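Local coordinates for beta-1,4-galactanase (Thielavia heterothallica, PDB 1HJS), which hydrolyses (1->4)-beta-D-galactosidic linkages in type I arabinogalactans, as a family 53 glycoside hydrolase of clan GH-A, at residues A96-D101 and G139-T144; G163-S168 and P173-H178; W183-Q188 and K235-E240; N313-Q318 and L326-R331. One frame throughout, in Å; residues are numbered along the deposited sequence.

Contact 1. Residues A96-D101 and G139-T144; sequences AGWPSD and GLLWPT. With SO4 (sulfate ion), chain F.
Ser100 and Thr144 bring the two backbones to their nearest point, 6.3 Å between CA atoms, where two loops of the (beta/alpha)8 barrel meet: segment 96-101 lies between strand 75-80 and helix 102-122, whereas segment 139-144 contains the turn of the small hairpin 139-140/145-146. Pro143, preceded by a cis peptide bond, bends the second loop just before Thr144. Across the junction Thr144 OG1 donates to Ser100 O at 2.6 Å, in the carbonyl plane and on a lone pair, with a C=O...donor angle of 136°. With OG1 anti to its own carbonyl carbon (chi1 -47°), Thr144 turns the hydroxyl to Ser100 O, and CG2 also lies against that oxygen, at 3.3 Å. The apolar half of the contact is formed by Trp98 and Leu141, whose side chains cross obliquely; Leu141 CD2 is 3.9 Å from both CE3 and CZ3 of the indole, on its six-membered ring. Tyr112 meets Trp98 edge-to-face, and Leu105 of helix 102-122 touches Thr144. A leucine in place of Trp98 would probably leave the CD2 methyl of Leu141 without much of its aromatic neighbour and deprive the bound sulfate of one donor. This sulfate, probably from the crystallisation liquor, is also hydrogen-bonded by Lys108 and Asn51, and a glycan attached to the protein lies about 8 Å from the Trp98 side chain. On the pyrrole side of the indole, NE1 reaches sulfate O3 in the ring plane at 3.0 Å, with an N-H...O angle of 156°.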
loop_
_atom_site.group_PDB
_atom_site.type_symbol
_atom_site.label_atom_id
_atom_site.label_comp_id
_atom_site.label_asym_id
_atom_site.label_seq_id
_atom_site.Cartn_x
_atom_site.Cartn_y
_atom_site.Cartn_z
ATOM N N ALA A 96 7.947 11.233 16.661
ATOM C CA ALA A 96 8.442 12.110 17.715
ATOM C C ALA A 96 7.825 11.709 19.051
ATOM O O ALA A 96 6.645 11.383 19.123
ATOM C CB ALA A 96 8.108 13.561 17.393
ATOM N N GLY A 97 8.635 11.720 20.104
ATOM C CA GLY A 97 8.129 11.367 21.419
ATOM C C GLY A 97 8.177 9.893 21.775
ATOM O O GLY A 97 7.993 9.534 22.939
ATOM N N TRP A 98 8.418 9.030 20.795
ATOM C CA TRP A 98 8.479 7.596 21.063
ATOM C C TRP A 98 9.847 7.196 21.613
ATOM O O TRP A 98 10.875 7.720 21.186
ATOM C CB TRP A 98 8.178 6.805 19.789
ATOM C CG TRP A 98 6.723 6.813 19.397
ATOM C CD1 TRP A 98 5.806 7.798 19.647
ATOM C CD2 TRP A 98 6.030 5.800 18.656
ATOM N NE1 TRP A 98 4.583 7.457 19.110
ATOM C CE2 TRP A 98 4.694 6.238 18.495
ATOM C CE3 TRP A 98 6.406 4.565 18.112
ATOM C CZ2 TRP A 98 3.733 5.482 17.809
ATOM C CZ3 TRP A 98 5.451 3.813 17.430
ATOM C CH2 TRP A 98 4.130 4.278 17.287
ATOM N N PRO A 99 9.873 6.257 22.575
ATOM C CA PRO A 99 11.113 5.775 23.197
ATOM C C PRO A 99 11.934 4.894 22.259
ATOM O O PRO A 99 11.379 4.232 21.381
ATOM C CB PRO A 99 10.608 5.010 24.413
ATOM C CG PRO A 99 9.326 4.416 23.906
ATOM C CD PRO A 99 8.697 5.584 23.159
ATOM N N SER A 100 13.251 4.881 22.457
ATOM C CA SER A 100 14.153 4.095 21.616
ATOM C C SER A 100 14.439 2.679 22.099
ATOM O O SER A 100 14.698 1.792 21.288
ATOM C CB SER A 100 15.491 4.825 21.450
ATOM O OG SER A 100 15.336 6.023 20.712
ATOM N N ASP A 101 14.413 2.455 23.411
ATOM C CA ASP A 101 14.709 1.121 23.921
ATOM C C ASP A 101 13.618 0.144 23.496
ATOM O O ASP A 101 12.431 0.463 23.553
ATOM C CB ASP A 101 14.852 1.139 25.444
ATOM C CG ASP A 101 13.548 1.425 26.151
ATOM O OD1 ASP A 101 13.093 2.585 26.122
ATOM O OD2 ASP A 101 12.977 0.481 26.732
ATOM N N GLY A 139 13.529 -2.872 7.848
ATOM C CA GLY A 139 13.042 -2.744 9.208
ATOM C C GLY A 139 12.102 -1.568 9.391
ATOM O O GLY A 139 11.583 -1.005 8.416
ATOM N N LEU A 140 11.884 -1.195 10.646
ATOM C CA LEU A 140 11.004 -0.081 10.979
ATOM C C LEU A 140 11.480 0.548 12.278
ATOM O O LEU A 140 12.356 0.001 12.948
ATOM C CB LEU A 140 9.567 -0.575 11.166
ATOM C CG LEU A 140 9.305 -1.417 12.425
ATOM C CD1 LEU A 140 7.802 -1.523 12.661
ATOM C CD2 LEU A 140 9.929 -2.799 12.275
ATOM N N LEU A 141 10.903 1.696 12.627
ATOM C CA LEU A 141 11.244 2.386 13.867
ATOM C C LEU A 141 12.751 2.351 14.132
ATOM O O LEU A 141 13.205 1.802 15.134
ATOM C CB LEU A 141 10.483 1.728 15.028
ATOM C CG LEU A 141 8.956 1.786 14.864
ATOM C CD1 LEU A 141 8.274 0.800 15.795
ATOM C CD2 LEU A 141 8.479 3.197 15.133
ATOM N N TRP A 142 13.513 2.950 13.223
ATOM C CA TRP A 142 14.967 2.981 13.323
ATOM C C TRP A 142 15.464 3.809 14.498
ATOM O O TRP A 142 14.829 4.789 14.888
ATOM C CB TRP A 142 15.567 3.551 12.037
ATOM C CG TRP A 142 15.352 2.715 10.827
ATOM C CD1 TRP A 142 14.792 1.473 10.769
ATOM C CD2 TRP A 142 15.742 3.044 9.490
ATOM N NE1 TRP A 142 14.812 1.003 9.472
ATOM C CE2 TRP A 142 15.391 1.951 8.670
ATOM C CE3 TRP A 142 16.360 4.159 8.906
ATOM C CZ2 TRP A 142 15.638 1.937 7.294
ATOM C CZ3 TRP A 142 16.605 4.144 7.532
ATOM C CH2 TRP A 142 16.245 3.041 6.747
ATOM N N PRO A 143 16.627 3.440 15.059
ATOM C CA PRO A 143 17.465 2.308 14.645
ATOM C C PRO A 143 17.078 1.028 15.371
ATOM O O PRO A 143 17.624 -0.041 15.097
ATOM C CB PRO A 143 18.886 2.739 15.034
ATOM C CG PRO A 143 18.734 4.080 15.749
ATOM C CD PRO A 143 17.288 4.216 16.118
ATOM N N THR A 144 16.145 1.150 16.308
ATOM C CA THR A 144 15.710 0.009 17.099
ATOM C C THR A 144 15.261 -1.180 16.251
ATOM O O THR A 144 15.643 -2.319 16.524
ATOM C CB THR A 144 14.574 0.411 18.055
ATOM O OG1 THR A 144 14.931 1.629 18.728
ATOM C CG2 THR A 144 14.346 -0.687 19.098
HETATM S S SO4 F . 1.388 9.245 20.144
HETATM O O1 SO4 F . 1.040 7.770 19.566
HETATM O O2 SO4 F . 1.321 9.111 21.587
HETATM O O3 SO4 F . 2.566 9.624 19.721
HETATM O O4 SO4 F . 0.273 10.038 19.693
#

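Contact 2. Residues G163-S168 and P173-H178; sequences GIKDSS and PKIMIH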
loop_
_atom_site.group_PDB
_atom_site.type_symbol
_atom_site.label_atom_id
_atom_site.label_comp_id
_atom_site.label_asym_id
_atom_site.label_seq_id
_atom_site.Cartn_x
_atom_site.Cartn_y
_atom_site.Cartn_z
ATOM N N GLY A 163 -1.682 -5.602 18.809
ATOM C CA GLY A 163 -2.357 -4.356 19.125
ATOM C C GLY A 163 -3.662 -4.394 18.345
ATOM O O GLY A 163 -4.684 -3.858 18.775
ATOM N N ILE A 164 -3.623 -5.045 17.186
ATOM C CA ILE A 164 -4.803 -5.190 16.336
ATOM C C ILE A 164 -5.707 -6.281 16.907
ATOM O O ILE A 164 -6.912 -6.077 17.086
ATOM C CB ILE A 164 -4.420 -5.602 14.893
ATOM C CG1 ILE A 164 -3.597 -4.494 14.228
ATOM C CG2 ILE A 164 -5.676 -5.892 14.080
ATOM C CD1 ILE A 164 -4.333 -3.182 14.111
ATOM N N LYS A 165 -5.112 -7.438 17.188
ATOM C CA LYS A 165 -5.848 -8.578 17.726
ATOM C C LYS A 165 -6.552 -8.300 19.057
ATOM O O LYS A 165 -7.613 -8.867 19.328
ATOM C CB LYS A 165 -4.908 -9.777 17.871
ATOM C CG LYS A 165 -4.410 -10.328 16.531
ATOM C CD LYS A 165 -3.342 -11.396 16.726
ATOM C CE LYS A 165 -2.783 -11.876 15.396
ATOM N NZ LYS A 165 -3.795 -12.613 14.576
ATOM N N ASP A 166 -5.972 -7.438 19.888
ATOM C CA ASP A 166 -6.582 -7.115 21.179
ATOM C C ASP A 166 -7.554 -5.941 21.098
ATOM O O ASP A 166 -8.159 -5.566 22.101
ATOM C CB ASP A 166 -5.513 -6.784 22.227
ATOM C CG ASP A 166 -4.687 -7.995 22.632
ATOM O OD1 ASP A 166 -5.125 -9.137 22.384
ATOM O OD2 ASP A 166 -3.600 -7.803 23.214
ATOM N N SER A 167 -7.707 -5.366 19.908
ATOM C CA SER A 167 -8.596 -4.220 19.729
ATOM C C SER A 167 -10.060 -4.623 19.633
ATOM O O SER A 167 -10.390 -5.809 19.561
ATOM C CB SER A 167 -8.219 -3.441 18.469
ATOM O OG SER A 167 -8.642 -4.135 17.310
ATOM N N SER A 168 -10.929 -3.617 19.614
ATOM C CA SER A 168 -12.368 -3.834 19.530
ATOM C C SER A 168 -12.875 -3.918 18.092
ATOM O O SER A 168 -14.079 -4.026 17.868
ATOM C CB SER A 168 -13.105 -2.710 20.255
ATOM O OG SER A 168 -12.810 -1.461 19.648
ATOM N N PRO A 173 -9.484 -7.053 10.914
ATOM C CA PRO A 173 -8.946 -6.905 9.562
ATOM C C PRO A 173 -7.893 -7.979 9.334
ATOM O O PRO A 173 -7.431 -8.616 10.285
ATOM C CB PRO A 173 -8.308 -5.527 9.608
ATOM C CG PRO A 173 -7.722 -5.514 10.998
ATOM C CD PRO A 173 -8.850 -6.095 11.841
ATOM N N LYS A 174 -7.527 -8.185 8.076
ATOM C CA LYS A 174 -6.467 -9.126 7.764
ATOM C C LYS A 174 -5.199 -8.329 8.065
ATOM O O LYS A 174 -5.111 -7.143 7.729
ATOM C CB LYS A 174 -6.517 -9.522 6.288
ATOM C CG LYS A 174 -7.698 -10.419 5.942
ATOM C CD LYS A 174 -7.737 -10.738 4.456
ATOM C CE LYS A 174 -8.887 -11.686 4.122
ATOM N NZ LYS A 174 -9.011 -11.900 2.648
ATOM N N ILE A 175 -4.228 -8.961 8.714
ATOM C CA ILE A 175 -2.990 -8.271 9.052
ATOM C C ILE A 175 -1.939 -8.522 7.980
ATOM O O ILE A 175 -1.646 -9.665 7.629
ATOM C CB ILE A 175 -2.475 -8.723 10.428
ATOM C CG1 ILE A 175 -3.524 -8.388 11.492
ATOM C CG2 ILE A 175 -1.160 -8.029 10.749
ATOM C CD1 ILE A 175 -3.212 -8.930 12.871
ATOM N N MET A 176 -1.371 -7.440 7.463
ATOM C CA MET A 176 -0.384 -7.542 6.395
ATOM C C MET A 176 0.996 -6.987 6.710
ATOM O O MET A 176 1.133 -5.999 7.423
ATOM C CB MET A 176 -0.914 -6.823 5.151
ATOM C CG MET A 176 0.116 -6.646 4.040
ATOM S SD MET A 176 -0.493 -5.546 2.747
ATOM C CE MET A 176 -1.639 -6.617 1.912
ATOM N N ILE A 177 2.014 -7.654 6.174
ATOM C CA ILE A 177 3.397 -7.212 6.293
ATOM C C ILE A 177 3.718 -6.828 4.856
ATOM O O ILE A 177 3.480 -7.603 3.925
ATOM C CB ILE A 177 4.334 -8.332 6.786
ATOM C CG1 ILE A 177 4.107 -8.558 8.285
ATOM C CG2 ILE A 177 5.788 -7.950 6.528
ATOM C CD1 ILE A 177 4.920 -9.706 8.878
ATOM N N HIS A 178 4.247 -5.621 4.685
ATOM C CA HIS A 178 4.533 -5.073 3.367
ATOM C C HIS A 178 6.005 -4.752 3.111
ATOM O O HIS A 178 6.603 -3.946 3.819
ATOM C CB HIS A 178 3.684 -3.803 3.192
ATOM C CG HIS A 178 3.994 -3.011 1.959
ATOM N ND1 HIS A 178 3.714 -1.664 1.857
ATOM C CD2 HIS A 178 4.548 -3.370 0.777
ATOM C CE1 HIS A 178 4.086 -1.228 0.666
ATOM N NE2 HIS A 178 4.595 -2.243 -0.008
#
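Ile164, near the C-terminal end of helix 150-165, packs on Pro173 and Ile175 at the start of strand 174-179, the helix-to-strand return of a beta-alpha-beta unit of the (beta/alpha)8 barrel. In the apolar group, Ile164 CG2 lies 3.7 Å from Pro173 CG and only slightly farther from CD, the two side chains crossing at a slant. Its CB faces the tip of Ile175, CD1, at 4.1 Å. That branch of Ile175 is extended, with chi2 at 173°, which carries CD1 out toward the helix. A charged chain adds its aliphatic part: Lys165 runs across Ile175 at about a right angle, placing CE 3.9 Å from CD1, and a bend at chi4 (-67°) leaves NZ at nearly the same range. The hydrogen bonds lie where the helix runs out into the loop, not across to the strand. Ile164 O accepts from Ser167 N at 3.0 Å and from Ser167 OG at 2.6 Å, the hydroxyl approaching in the carbonyl plane on a lone pair. Val130 of the adjoining strand 129-132 touches both Ile164 and Pro173, while Thr113 of helix 102-122 also packs on Ile164. With no polar bond between the segments, cohesion rests on the fit of methyl and methylene groups, those of Ile164, Pro173 and Ile175 buried and the Lys165 chain at the partly exposed margin, while Ser167 satisfies the Ile164 carbonyl twice.

Contact 3. Residues W183-Q188 and K235-E240; sequences WDWGTQ and KTWNKE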
loop_
_atom_site.group_PDB
_atom_site.type_symbol
_atom_site.label_atom_id
_atom_site.label_comp_id
_atom_site.label_asym_id
_atom_site.label_seq_id
_atom_site.Cartn_x
_atom_site.Cartn_y
_atom_site.Cartn_z
ATOM N N TRP A 183 9.423 -8.206 -6.941
ATOM C CA TRP A 183 10.079 -9.044 -7.942
ATOM C C TRP A 183 11.365 -9.679 -7.421
ATOM O O TRP A 183 11.872 -10.632 -8.011
ATOM C CB TRP A 183 10.424 -8.207 -9.176
ATOM C CG TRP A 183 11.202 -6.968 -8.834
ATOM C CD1 TRP A 183 10.691 -5.726 -8.574
ATOM C CD2 TRP A 183 12.620 -6.864 -8.655
ATOM N NE1 TRP A 183 11.702 -4.858 -8.246
ATOM C CE2 TRP A 183 12.897 -5.528 -8.289
ATOM C CE3 TRP A 183 13.684 -7.769 -8.769
ATOM C CZ2 TRP A 183 14.195 -5.073 -8.036
ATOM C CZ3 TRP A 183 14.981 -7.314 -8.515
ATOM C CH2 TRP A 183 15.220 -5.977 -8.154
ATOM N N ASP A 184 11.887 -9.140 -6.324
ATOM C CA ASP A 184 13.140 -9.616 -5.737
ATOM C C ASP A 184 12.939 -10.746 -4.731
ATOM O O ASP A 184 12.891 -10.506 -3.524
ATOM C CB ASP A 184 13.855 -8.440 -5.064
ATOM C CG ASP A 184 15.258 -8.786 -4.601
ATOM O OD1 ASP A 184 15.658 -9.963 -4.704
ATOM O OD2 ASP A 184 15.961 -7.867 -4.126
ATOM N N TRP A 185 12.831 -11.975 -5.231
ATOM C CA TRP A 185 12.638 -13.138 -4.369
ATOM C C TRP A 185 13.732 -13.262 -3.311
ATOM O O TRP A 185 13.447 -13.520 -2.138
ATOM C CB TRP A 185 12.585 -14.424 -5.210
ATOM C CG TRP A 185 12.745 -15.691 -4.403
ATOM C CD1 TRP A 185 13.714 -16.645 -4.562
ATOM C CD2 TRP A 185 11.926 -16.130 -3.310
ATOM N NE1 TRP A 185 13.548 -17.649 -3.633
ATOM C CE2 TRP A 185 12.458 -17.357 -2.853
ATOM C CE3 TRP A 185 10.793 -15.607 -2.671
ATOM C CZ2 TRP A 185 11.896 -18.069 -1.788
ATOM C CZ3 TRP A 185 10.232 -16.317 -1.610
ATOM C CH2 TRP A 185 10.786 -17.535 -1.181
ATOM N N GLY A 186 14.983 -13.082 -3.726
ATOM C CA GLY A 186 16.087 -13.190 -2.785
ATOM C C GLY A 186 15.885 -12.351 -1.536
ATOM O O GLY A 186 16.112 -12.814 -0.416
ATOM N N THR A 187 15.443 -11.113 -1.721
ATOM C CA THR A 187 15.225 -10.222 -0.591
ATOM C C THR A 187 13.984 -10.598 0.216
ATOM O O THR A 187 14.015 -10.575 1.449
ATOM C CB THR A 187 15.132 -8.759 -1.064
ATOM O OG1 THR A 187 16.388 -8.379 -1.645
ATOM C CG2 THR A 187 14.819 -7.831 0.107
ATOM N N GLN A 188 12.897 -10.947 -0.468
ATOM C CA GLN A 188 11.676 -11.347 0.231
ATOM C C GLN A 188 12.014 -12.538 1.135
ATOM O O GLN A 188 11.667 -12.563 2.315
ATOM C CB GLN A 188 10.586 -11.776 -0.760
ATOM C CG GLN A 188 10.093 -10.695 -1.733
ATOM C CD GLN A 188 9.343 -9.562 -1.048
ATOM O OE1 GLN A 188 8.530 -9.788 -0.151
ATOM N NE2 GLN A 188 9.600 -8.335 -1.485
ATOM N N LYS A 235 4.225 -20.604 -2.006
ATOM C CA LYS A 235 4.441 -21.980 -1.615
ATOM C C LYS A 235 5.284 -22.129 -0.351
ATOM O O LYS A 235 5.231 -23.163 0.307
ATOM C CB LYS A 235 5.058 -22.765 -2.763
ATOM C CG LYS A 235 6.541 -22.709 -2.794
ATOM C CD LYS A 235 7.098 -24.084 -3.065
ATOM C CE LYS A 235 7.413 -24.264 -4.528
ATOM N NZ LYS A 235 8.215 -25.488 -4.778
ATOM N N THR A 236 6.052 -21.100 0.000
ATOM C CA THR A 236 6.876 -21.178 1.203
ATOM C C THR A 236 6.077 -20.899 2.476
ATOM O O THR A 236 6.189 -21.644 3.450
ATOM C CB THR A 236 8.063 -20.178 1.177
ATOM O OG1 THR A 236 8.880 -20.417 0.027
ATOM C CG2 THR A 236 8.922 -20.346 2.427
ATOM N N TRP A 237 5.266 -19.840 2.461
ATOM C CA TRP A 237 4.490 -19.446 3.633
ATOM C C TRP A 237 2.963 -19.531 3.518
ATOM O O TRP A 237 2.256 -19.361 4.508
ATOM C CB TRP A 237 4.919 -18.041 4.058
ATOM C CG TRP A 237 6.368 -17.984 4.436
ATOM C CD1 TRP A 237 6.944 -18.521 5.551
ATOM C CD2 TRP A 237 7.433 -17.413 3.667
ATOM N NE1 TRP A 237 8.303 -18.323 5.524
ATOM C CE2 TRP A 237 8.630 -17.646 4.379
ATOM C CE3 TRP A 237 7.492 -16.728 2.448
ATOM C CZ2 TRP A 237 9.876 -17.219 3.907
ATOM C CZ3 TRP A 237 8.732 -16.304 1.980
ATOM C CH2 TRP A 237 9.906 -16.553 2.710
ATOM N N ASN A 238 2.462 -19.781 2.313
ATOM C CA ASN A 238 1.027 -19.940 2.069
ATOM C C ASN A 238 0.134 -18.822 2.628
ATOM O O ASN A 238 -0.953 -19.090 3.138
ATOM C CB ASN A 238 0.569 -21.286 2.640
ATOM C CG ASN A 238 -0.855 -21.646 2.239
ATOM O OD1 ASN A 238 -1.639 -22.114 3.064
ATOM N ND2 ASN A 238 -1.190 -21.445 0.971
ATOM N N LYS A 239 0.574 -17.571 2.514
ATOM C CA LYS A 239 -0.220 -16.438 2.999
ATOM C C LYS A 239 -0.918 -15.792 1.809
ATOM O O LYS A 239 -0.521 -16.016 0.667
ATOM C CB LYS A 239 0.684 -15.391 3.664
ATOM C CG LYS A 239 1.275 -15.827 4.995
ATOM C CD LYS A 239 0.173 -16.100 6.006
ATOM C CE LYS A 239 0.739 -16.502 7.354
ATOM N NZ LYS A 239 -0.363 -16.773 8.331
ATOM N N GLU A 240 -1.963 -15.009 2.056
ATOM C CA GLU A 240 -2.629 -14.337 0.947
ATOM C C GLU A 240 -1.621 -13.315 0.445
ATOM O O GLU A 240 -0.875 -12.737 1.231
ATOM C CB GLU A 240 -3.914 -13.645 1.400
ATOM C CG GLU A 240 -5.012 -14.612 1.813
ATOM C CD GLU A 240 -6.393 -13.981 1.759
ATOM O OE1 GLU A 240 -6.549 -12.854 2.267
ATOM O OE2 GLU A 240 -7.319 -14.616 1.209
#
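Trp185 and Trp237 meet through the six-membered parts of their indoles, joining the first turn of helix 185-196 to the last turn of helix 223-237. From its CB, Trp185 sends CG anti to the backbone N (chi1 165°), and this carries the indole across to the other helix. The benzo rim does the touching. CZ3 lies 3.9 Å from Trp237 CZ3; next along the rim, CH2 stands 4.0 Å from that same Trp237 atom and 3.7 Å from Thr236 OG1, a van der Waals approach. The hydroxyl of Thr236 is hydrogen-bonded to Asn232 O, one turn back. The two indoles meet at a slant, while Thr236 CG2 sits over the centre of one Trp237 face, 3.3 Å above its plane. N-cap Asp184 takes Thr187 OG1 on OD2 at 2.6 Å, from above the carboxylate plane. Ser229, Asn232 and Met233 of helix 223-237 also touch Trp185, whereas Trp237 packs against Asn189, Thr193 and Leu196 of helix 185-196. Two consecutive helices of the (beta/alpha)8 barrel's outer layer, following strands 174-179 and 208-212, are thus packed side by side through their indoles, and Trp237 reaches inward to Met209 of strand 208-212.

Contact 4. Residues N313-Q318 and L326-R331; sequences NTMFSQ and LSVFQR
Met315 and Leu326 approach to 6.3 Å between CA atoms, with their side chains directed at the opposite segment, and with Phe316 they make the tight part of the contact. Leu326 turns CG anti to its backbone N (chi1 -159°), bringing its methyl fork to the phenyl ring: CD2 lies 3.6 Å from Phe316 CZ, and CD1 is beside the neighbouring CE1. The approach is oblique to the ring. Met315 bends at its last torsion (chi3 82°), laying CE 3.8 Å from Leu326 N, while SD passes Leu326 CD1 at 4.2 Å. The fit is looser farther along the 3-10 segment, where the same CE methyl has Val328 CG1 and Phe329 CE2 each at 4.3 Å. No hydrogen bond crosses. The solvent side belongs to exposed Arg331, which folds back along its own segment: NH1 donates to Ser327 OG at 3.1 Å, nearly straight (169°) and in the guanidinium plane, while one face of the group lies over Val328 CA. On the buried side, Ile277 of helix 270-285 touches Met315 and Val328, Ile35 of helix 32-38 meets Leu326, and Tyr22 stands edge-to-face to Phe316. This is how the chain's tail closes a (beta/alpha)8 barrel: after the eighth strand, 290-296, it packs between helix 270-285, which precedes that strand, and helix 32-38 near the chain's beginning.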
loop_
_atom_site.group_PDB
_atom_site.type_symbol
_atom_site.label_atom_id
_atom_site.label_comp_id
_atom_site.label_asym_id
_atom_site.label_seq_id
_atom_site.Cartn_x
_atom_site.Cartn_y
_atom_site.Cartn_z
ATOM N N ASN A 313 2.170 9.499 -13.925
ATOM C CA ASN A 313 1.710 8.146 -13.621
ATOM C C ASN A 313 0.265 8.148 -13.141
ATOM O O ASN A 313 -0.251 7.114 -12.727
ATOM C CB ASN A 313 2.572 7.511 -12.526
ATOM C CG ASN A 313 3.946 7.151 -13.009
ATOM O OD1 ASN A 313 4.099 6.493 -14.037
ATOM N ND2 ASN A 313 4.963 7.571 -12.267
ATOM N N THR A 314 -0.383 9.306 -13.186
ATOM C CA THR A 314 -1.763 9.404 -12.728
ATOM C C THR A 314 -2.741 8.803 -13.732
ATOM O O THR A 314 -2.374 8.483 -14.867
ATOM C CB THR A 314 -2.162 10.873 -12.451
ATOM O OG1 THR A 314 -2.129 11.624 -13.671
ATOM C CG2 THR A 314 -1.206 11.499 -11.446
ATOM N N MET A 315 -3.988 8.640 -13.297
ATOM C CA MET A 315 -5.041 8.092 -14.140
ATOM C C MET A 315 -6.167 9.115 -14.288
ATOM O O MET A 315 -7.308 8.762 -14.583
ATOM C CB MET A 315 -5.577 6.793 -13.530
ATOM C CG MET A 315 -4.512 5.701 -13.397
ATOM S SD MET A 315 -5.151 4.155 -12.715
ATOM C CE MET A 315 -5.871 3.414 -14.187
ATOM N N PHE A 316 -5.826 10.381 -14.064
ATOM C CA PHE A 316 -6.768 11.494 -14.173
ATOM C C PHE A 316 -6.096 12.623 -14.948
ATOM O O PHE A 316 -4.876 12.777 -14.891
ATOM C CB PHE A 316 -7.158 12.018 -12.785
ATOM C CG PHE A 316 -8.158 11.161 -12.063
ATOM C CD1 PHE A 316 -7.796 9.919 -11.554
ATOM C CD2 PHE A 316 -9.469 11.597 -11.903
ATOM C CE1 PHE A 316 -8.725 9.118 -10.895
ATOM C CE2 PHE A 316 -10.410 10.806 -11.244
ATOM C CZ PHE A 316 -10.038 9.561 -10.738
ATOM N N SER A 317 -6.889 13.415 -15.665
ATOM C CA SER A 317 -6.338 14.536 -16.425
ATOM C C SER A 317 -5.902 15.608 -15.437
ATOM O O SER A 317 -6.235 15.540 -14.254
ATOM C CB SER A 317 -7.393 15.129 -17.365
ATOM O OG SER A 317 -8.375 15.831 -16.630
ATOM N N GLN A 318 -5.168 16.604 -15.918
ATOM C CA GLN A 318 -4.712 17.670 -15.037
ATOM C C GLN A 318 -5.860 18.549 -14.556
ATOM O O GLN A 318 -5.682 19.371 -13.659
ATOM C CB GLN A 318 -3.637 18.509 -15.729
ATOM C CG GLN A 318 -2.292 17.799 -15.803
ATOM C CD GLN A 318 -1.727 17.472 -14.423
ATOM O OE1 GLN A 318 -1.387 18.371 -13.652
ATOM N NE2 GLN A 318 -1.634 16.184 -14.106
ATOM N N LEU A 326 -9.100 4.177 -16.023
ATOM C CA LEU A 326 -9.667 3.901 -14.705
ATOM C C LEU A 326 -10.677 2.752 -14.710
ATOM O O LEU A 326 -10.875 2.087 -13.691
ATOM C CB LEU A 326 -10.320 5.172 -14.136
ATOM C CG LEU A 326 -10.521 5.214 -12.613
ATOM C CD1 LEU A 326 -9.174 5.134 -11.897
ATOM C CD2 LEU A 326 -11.260 6.478 -12.231
ATOM N N SER A 327 -11.313 2.508 -15.853
ATOM C CA SER A 327 -12.299 1.436 -15.943
ATOM C C SER A 327 -11.672 0.043 -15.901
ATOM O O SER A 327 -12.385 -0.959 -15.870
ATOM C CB SER A 327 -13.126 1.578 -17.225
ATOM O OG SER A 327 -12.311 1.401 -18.371
ATOM N N VAL A 328 -10.343 -0.019 -15.903
ATOM C CA VAL A 328 -9.649 -1.301 -15.868
ATOM C C VAL A 328 -10.064 -2.117 -14.645
ATOM O O VAL A 328 -10.092 -3.346 -14.681
ATOM C CB VAL A 328 -8.108 -1.106 -15.851
ATOM C CG1 VAL A 328 -7.664 -0.487 -14.535
ATOM C CG2 VAL A 328 -7.411 -2.444 -16.083
ATOM N N PHE A 329 -10.408 -1.428 -13.563
ATOM C CA PHE A 329 -10.809 -2.110 -12.339
ATOM C C PHE A 329 -12.120 -2.878 -12.476
ATOM O O PHE A 329 -12.507 -3.637 -11.584
ATOM C CB PHE A 329 -10.865 -1.102 -11.194
ATOM C CG PHE A 329 -9.524 -0.519 -10.862
ATOM C CD1 PHE A 329 -8.568 -1.285 -10.191
ATOM C CD2 PHE A 329 -9.186 0.761 -11.277
ATOM C CE1 PHE A 329 -7.296 -0.778 -9.943
ATOM C CE2 PHE A 329 -7.918 1.278 -11.037
ATOM C CZ PHE A 329 -6.969 0.503 -10.367
ATOM N N GLN A 330 -12.792 -2.690 -13.606
ATOM C CA GLN A 330 -14.041 -3.393 -13.876
ATOM C C GLN A 330 -13.748 -4.715 -14.580
ATOM O O GLN A 330 -14.643 -5.540 -14.756
ATOM C CB GLN A 330 -14.935 -2.560 -14.801
ATOM C CG GLN A 330 -15.564 -1.332 -14.168
ATOM C CD GLN A 330 -16.360 -0.511 -15.167
ATOM O OE1 GLN A 330 -17.147 0.361 -14.788
ATOM N NE2 GLN A 330 -16.154 -0.777 -16.450
ATOM N N ARG A 331 -12.494 -4.916 -14.976
ATOM C CA ARG A 331 -12.129 -6.111 -15.727
ATOM C C ARG A 331 -11.078 -7.037 -15.121
ATOM O O ARG A 331 -10.559 -7.906 -15.823
ATOM C CB ARG A 331 -11.674 -5.690 -17.128
ATOM C CG ARG A 331 -12.637 -4.729 -17.825
ATOM C CD ARG A 331 -12.203 -4.435 -19.257
ATOM N NE ARG A 331 -11.010 -3.594 -19.337
ATOM C CZ ARG A 331 -11.012 -2.270 -19.217
ATOM N NH1 ARG A 331 -12.150 -1.618 -19.010
ATOM N NH2 ARG A 331 -9.877 -1.591 -19.324
#

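In the fold
Contacts 2 and 4 are buried and apolar across their segments, but contact 2 joins a regular helix to a barrel strand, whereas contact 4 fastens loop and 3-10 turns after the last strand. Contact 3 is partly buried and aromatic, between two helices of the barrel's outer layer. Contact 1, largely buried though its centre lies about 22 Å from that of the chain, alone has a hydrogen bond between its segments. Contacts 2 and 3 touch: Lys174 NZ and Glu240 OE1 form a 2.7 Å salt bridge, and strand 174-179 leads on to helix 185-196. Contacts 1 and 4 lie on opposite sides of the chain's centre, their own centres about 38 Å apart.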